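Local coordinates for flavodoxin (PDB 6OHK), which binds flavin mononucleotide and probably donates electrons to a number of redox enzymes, at residues 132-135 and 139-142; 66-71 and 105-110. The protein carries 1 engineered substitution. All blocks are in the same frame, centred on the assembly; numbering follows the deposited sequence.

Helix 103-113 ties the two contacts together, although contact 1 does not include it. In contact 2 its residues Y106 and L107 meet the short helix 66-69; elsewhere on the same helix, R105 NE hydrogen-bonds S133 O of contact 1 at 2.8 Å, and Y108 packs on I141. Both contacts are partly buried, each with buried side chains and others nearer the surface. Contact 1 is a close backbone encounter with one backbone N-H...O bond between the segments, and it buries 307 Å². Contact 2 joins residues 34 or more positions apart, buries 189 Å², and relies on aromatic faces, methyl groups and a sulfur.

Contact 1 (132-135 and 139-142); sequences TSII and KFIG
I134 and F140 make the closest side-chain touch: I134 CD1 lies 3.6 Å from F140 CD1, approaching the ring obliquely, while I135 CG1 reaches the same ring carbon at 3.8 Å. I134 O sits in the ring plane at its edge, and T132 OG1 is also near that plane, 4.1 Å from F140 CE1. Nearer the backbone, at CB, the same I134 side chain meets I141, the two side chains crossing at about a right angle, with I134 CB 4.0 Å from I141 CD1. The first torsion of I134, 59°, wedges CG1 between the backbone N and the carbonyl carbon, and from there the CG1-CD1 arm lies against F140.

Between the two segments, I141 N donates to I134 O at 2.9 Å with a moderately bent N-H...O angle of 148°, the donor tilted somewhat out of the carbonyl plane. F140 CA adds a weaker C-H...O contact to that oxygen, and I135 CA makes another to K139 O at 3.1 Å. I135 and F140 thus form an antiparallel non-hydrogen-bonded pair whose side chains diverge, at the base of a tight β-hairpin. The hairpin belongs to the excursion between strands 117-118 and 139-145, consistent with the insertion that splits the last sheet strand in long-chain flavodoxins.

Further out, an ST turn shapes the incoming chain: I134 N donates to T132 OG1 at 3.0 Å, nearly straight. Y127 meets F140 edge-to-face, and I134 and I141 both rest on I104. I134 also touches FMN-binding C101; its side chain comes within about 8 Å of the flavin mononucleotide.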
loop_
_atom_site.group_PDB
_atom_site.type_symbol
_atom_site.label_atom_id
_atom_site.label_comp_id
_atom_site.label_asym_id
_atom_site.label_seq_id
_atom_site.Cartn_x
_atom_site.Cartn_y
_atom_site.Cartn_z
ATOM N N THR A 132 3.055 15.530 -8.149
ATOM C CA THR A 132 2.656 14.399 -7.324
ATOM C C THR A 132 1.885 14.900 -6.119
ATOM O O THR A 132 2.120 16.006 -5.619
ATOM C CB THR A 132 3.840 13.554 -6.880
ATOM O OG1 THR A 132 3.367 12.414 -6.165
ATOM C CG2 THR A 132 4.784 14.315 -6.034
ATOM N N SER A 133 0.977 14.052 -5.649
ATOM C CA SER A 133 0.305 14.234 -4.374
ATOM C C SER A 133 0.698 13.171 -3.362
ATOM O O SER A 133 0.094 13.119 -2.286
ATOM C CB SER A 133 -1.199 14.189 -4.572
ATOM O OG SER A 133 -1.620 15.250 -5.420
ATOM N N ILE A 134 1.703 12.350 -3.646
ATOM C CA ILE A 134 2.068 11.260 -2.743
ATOM C C ILE A 134 3.482 11.382 -2.205
ATOM O O ILE A 134 4.113 10.383 -1.861
ATOM C CB ILE A 134 1.828 9.872 -3.367
ATOM C CG1 ILE A 134 2.614 9.665 -4.661
ATOM C CG2 ILE A 134 0.331 9.645 -3.561
ATOM C CD1 ILE A 134 2.917 8.229 -4.914
ATOM N N ILE A 135 3.987 12.616 -2.085
ATOM C CA ILE A 135 5.250 12.880 -1.410
ATOM C C ILE A 135 5.028 13.529 -0.046
ATOM O O ILE A 135 4.221 14.456 0.109
ATOM C CB ILE A 135 6.170 13.729 -2.301
ATOM C CG1 ILE A 135 6.735 12.869 -3.430
ATOM C CG2 ILE A 135 7.317 14.368 -1.482
ATOM C CD1 ILE A 135 7.683 13.639 -4.381
ATOM N N LYS A 139 9.892 12.104 0.093
ATOM C CA LYS A 139 9.837 10.711 -0.330
ATOM C C LYS A 139 8.412 10.354 -0.718
ATOM O O LYS A 139 7.464 10.981 -0.261
ATOM C CB LYS A 139 10.290 9.793 0.793
ATOM C CG LYS A 139 11.808 9.907 1.063
ATOM C CD LYS A 139 12.300 8.814 1.996
ATOM C CE LYS A 139 13.800 8.885 2.169
ATOM N NZ LYS A 139 14.290 7.846 3.116
ATOM N N PHE A 140 8.266 9.322 -1.546
ATOM C CA PHE A 140 6.941 8.748 -1.719
ATOM C C PHE A 140 6.472 8.111 -0.412
ATOM O O PHE A 140 7.259 7.486 0.301
ATOM C CB PHE A 140 6.980 7.678 -2.804
ATOM C CG PHE A 140 7.062 8.193 -4.211
ATOM C CD1 PHE A 140 6.341 9.304 -4.650
ATOM C CD2 PHE A 140 7.835 7.492 -5.139
ATOM C CE1 PHE A 140 6.414 9.729 -5.981
ATOM C CE2 PHE A 140 7.897 7.915 -6.468
ATOM C CZ PHE A 140 7.186 9.017 -6.872
ATOM N N ILE A 141 5.171 8.261 -0.131
ATOM C CA ILE A 141 4.578 7.809 1.118
ATOM C C ILE A 141 4.347 6.297 1.174
ATOM O O ILE A 141 3.781 5.808 2.168
ATOM C CB ILE A 141 3.285 8.574 1.424
ATOM C CG1 ILE A 141 2.211 8.348 0.339
ATOM C CG2 ILE A 141 3.608 10.056 1.630
ATOM C CD1 ILE A 141 0.987 9.155 0.473
ATOM N N GLY A 142 4.798 5.555 0.178
ATOM C CA GLY A 142 4.708 4.109 0.183
ATOM C C GLY A 142 5.510 3.560 -0.965
ATOM O O GLY A 142 6.277 4.279 -1.621
#

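Contact 2 (66-71 and 105-110); sequences AAWMNN and RYLYDI
The Y106 ring carries M69 over one face. The methyl M69 CE stands 3.9 Å from the Y106 ring centroid and only 14° off the ring normal, leaning toward the rim so that Y106 CE2 is its nearest ring atom at 3.8 Å; M69 SD lies over the same face at 4.3 Å from the centroid. This is a Met-aromatic contact in which sulfur and methyl both take part. The M69 chain is bent at both chi2 (-59°) and chi3 (-68°), and the second bend turns the SD-CE bond so that both atoms lie over the ring.

The W68 indole receives L107 on one face, the two side chains crossing at about a right angle. Both leucine methyls bear on it: L107 CD1 is 4.3 Å from the centroid of the six-membered ring of W68, almost directly above it, and L107 CD2 sits closer to the rim, 3.6 Å from W68 CE3. The polar NE1 is satisfied elsewhere, by V55 O of strand 51-59, a bond that helps fix how the indole is turned.

Each segment also has polar bonds of its own. N71 ND2 reaches back to A67 O at 2.8 Å, tying the turn to the helix. On the side of helix 103-113 turned away from 66-71, R105 NH1 and D109 OD1 form a salt bridge of 3.0 Å one helical turn apart, in the guanidinium plane and on the syn side of the carboxylate; R105 NH2 has a second acidic partner in E136.

Helix 66-69 and helix 103-113 meet above strand 51-59, where W68 and L107 share L54. Helix 72-77 fills in alongside, L72 touching Y106 and L75 touching L107, while E63 of strand 63-64 packs on both M69 and Y106.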
loop_
_atom_site.group_PDB
_atom_site.type_symbol
_atom_site.label_atom_id
_atom_site.label_comp_id
_atom_site.label_asym_id
_atom_site.label_seq_id
_atom_site.Cartn_x
_atom_site.Cartn_y
_atom_site.Cartn_z
ATOM N N ALA A 66 -12.225 1.607 -6.678
ATOM C CA ALA A 66 -13.550 1.898 -6.140
ATOM C C ALA A 66 -13.838 1.146 -4.857
ATOM O O ALA A 66 -14.561 1.664 -4.001
ATOM C CB ALA A 66 -14.631 1.574 -7.173
ATOM N N ALA A 67 -13.362 -0.095 -4.719
ATOM C CA ALA A 67 -13.660 -0.829 -3.490
ATOM C C ALA A 67 -13.008 -0.187 -2.282
ATOM O O ALA A 67 -13.561 -0.247 -1.188
ATOM C CB ALA A 67 -13.236 -2.279 -3.619
ATOM N N TRP A 68 -11.848 0.446 -2.438
ATOM C CA TRP A 68 -11.302 1.267 -1.369
ATOM C C TRP A 68 -12.109 2.556 -1.219
ATOM O O TRP A 68 -12.492 2.916 -0.094
ATOM C CB TRP A 68 -9.831 1.606 -1.636
ATOM C CG TRP A 68 -8.848 0.551 -1.320
ATOM C CD1 TRP A 68 -8.078 -0.139 -2.209
ATOM C CD2 TRP A 68 -8.518 0.071 -0.027
ATOM N NE1 TRP A 68 -7.257 -1.017 -1.521
ATOM C CE2 TRP A 68 -7.514 -0.903 -0.182
ATOM C CE3 TRP A 68 -8.966 0.378 1.255
ATOM C CZ2 TRP A 68 -6.935 -1.532 0.900
ATOM C CZ3 TRP A 68 -8.400 -0.250 2.327
ATOM C CH2 TRP A 68 -7.406 -1.214 2.141
ATOM N N MET A 69 -12.366 3.267 -2.318
ATOM C CA MET A 69 -13.042 4.559 -2.215
ATOM C C MET A 69 -14.400 4.411 -1.542
ATOM O O MET A 69 -14.788 5.250 -0.719
ATOM C CB MET A 69 -13.183 5.195 -3.602
ATOM C CG MET A 69 -11.868 5.454 -4.315
ATOM S SD MET A 69 -10.714 6.542 -3.416
ATOM C CE MET A 69 -11.573 8.094 -3.479
ATOM N N ASN A 70 -15.116 3.345 -1.850
ATOM C CA ASN A 70 -16.440 3.153 -1.278
ATOM C C ASN A 70 -16.381 2.857 0.205
ATOM O O ASN A 70 -17.403 2.981 0.905
ATOM C CB ASN A 70 -17.150 2.007 -1.987
ATOM C CG ASN A 70 -17.579 2.358 -3.377
ATOM O OD1 ASN A 70 -17.658 3.517 -3.739
ATOM N ND2 ASN A 70 -17.806 1.336 -4.190
ATOM N N ASN A 71 -15.221 2.445 0.715
ATOM C CA ASN A 71 -15.033 2.060 2.106
ATOM C C ASN A 71 -14.262 3.082 2.903
ATOM O O ASN A 71 -13.884 2.784 4.037
ATOM C CB ASN A 71 -14.351 0.698 2.169
ATOM C CG ASN A 71 -15.325 -0.401 1.975
ATOM O OD1 ASN A 71 -16.215 -0.556 2.818
ATOM N ND2 ASN A 71 -15.188 -1.184 0.931
ATOM N N ARG A 105 -2.658 8.156 -1.358
ATOM C CA ARG A 105 -2.882 9.345 -0.536
ATOM C C ARG A 105 -4.163 9.224 0.280
ATOM O O ARG A 105 -4.203 9.623 1.450
ATOM C CB ARG A 105 -2.924 10.587 -1.425
ATOM C CG ARG A 105 -3.365 11.870 -0.698
ATOM C CD ARG A 105 -2.551 12.242 0.494
ATOM N NE ARG A 105 -1.185 12.600 0.140
ATOM C CZ ARG A 105 -0.297 13.090 1.003
ATOM N NH1 ARG A 105 -0.598 13.243 2.291
ATOM N NH2 ARG A 105 0.912 13.427 0.583
ATOM N N TYR A 106 -5.212 8.687 -0.312
ATOM C CA TYR A 106 -6.471 8.559 0.422
ATOM C C TYR A 106 -6.312 7.671 1.646
ATOM O O TYR A 106 -6.871 7.956 2.713
ATOM C CB TYR A 106 -7.571 8.015 -0.488
ATOM C CG TYR A 106 -7.950 9.004 -1.540
ATOM C CD1 TYR A 106 -7.318 9.012 -2.777
ATOM C CD2 TYR A 106 -8.937 9.946 -1.301
ATOM C CE1 TYR A 106 -7.621 9.954 -3.715
ATOM C CE2 TYR A 106 -9.264 10.888 -2.263
ATOM C CZ TYR A 106 -8.600 10.872 -3.460
ATOM O OH TYR A 106 -8.925 11.821 -4.432
ATOM N N LEU A 107 -5.539 6.589 1.519
ATOM C CA LEU A 107 -5.315 5.674 2.628
ATOM C C LEU A 107 -4.401 6.306 3.660
ATOM O O LEU A 107 -4.665 6.235 4.875
ATOM C CB LEU A 107 -4.749 4.362 2.084
ATOM C CG LEU A 107 -5.572 3.713 0.975
ATOM C CD1 LEU A 107 -4.912 2.397 0.565
ATOM C CD2 LEU A 107 -7.006 3.451 1.396
ATOM N N TYR A 108 -3.312 6.924 3.204
ATOM C CA TYR A 108 -2.357 7.576 4.103
ATOM C C TYR A 108 -3.050 8.561 5.024
ATOM O O TYR A 108 -2.828 8.568 6.238
ATOM C CB TYR A 108 -1.326 8.324 3.263
ATOM C CG TYR A 108 -0.273 9.060 4.068
ATOM C CD1 TYR A 108 -0.438 10.369 4.478
ATOM C CD2 TYR A 108 0.898 8.425 4.419
ATOM C CE1 TYR A 108 0.564 11.021 5.223
ATOM C CE2 TYR A 108 1.879 9.048 5.141
ATOM C CZ TYR A 108 1.714 10.343 5.537
ATOM O OH TYR A 108 2.745 10.952 6.265
ATOM N N ASP A 109 -3.868 9.436 4.450
ATOM C CA ASP A 109 -4.418 10.518 5.263
ATOM C C ASP A 109 -5.310 9.970 6.360
ATOM O O ASP A 109 -5.314 10.503 7.478
ATOM C CB ASP A 109 -5.203 11.475 4.382
ATOM C CG ASP A 109 -4.310 12.429 3.568
ATOM O OD1 ASP A 109 -3.103 12.510 3.793
ATOM O OD2 ASP A 109 -4.881 13.110 2.680
ATOM N N ILE A 110 -6.038 8.891 6.074
ATOM C CA ILE A 110 -6.900 8.288 7.088
ATOM C C ILE A 110 -6.088 7.599 8.168
ATOM O O ILE A 110 -6.361 7.772 9.364
ATOM C CB ILE A 110 -7.907 7.329 6.434
ATOM C CG1 ILE A 110 -8.906 8.130 5.609
ATOM C CG2 ILE A 110 -8.604 6.491 7.496
ATOM C CD1 ILE A 110 -9.735 7.348 4.626
#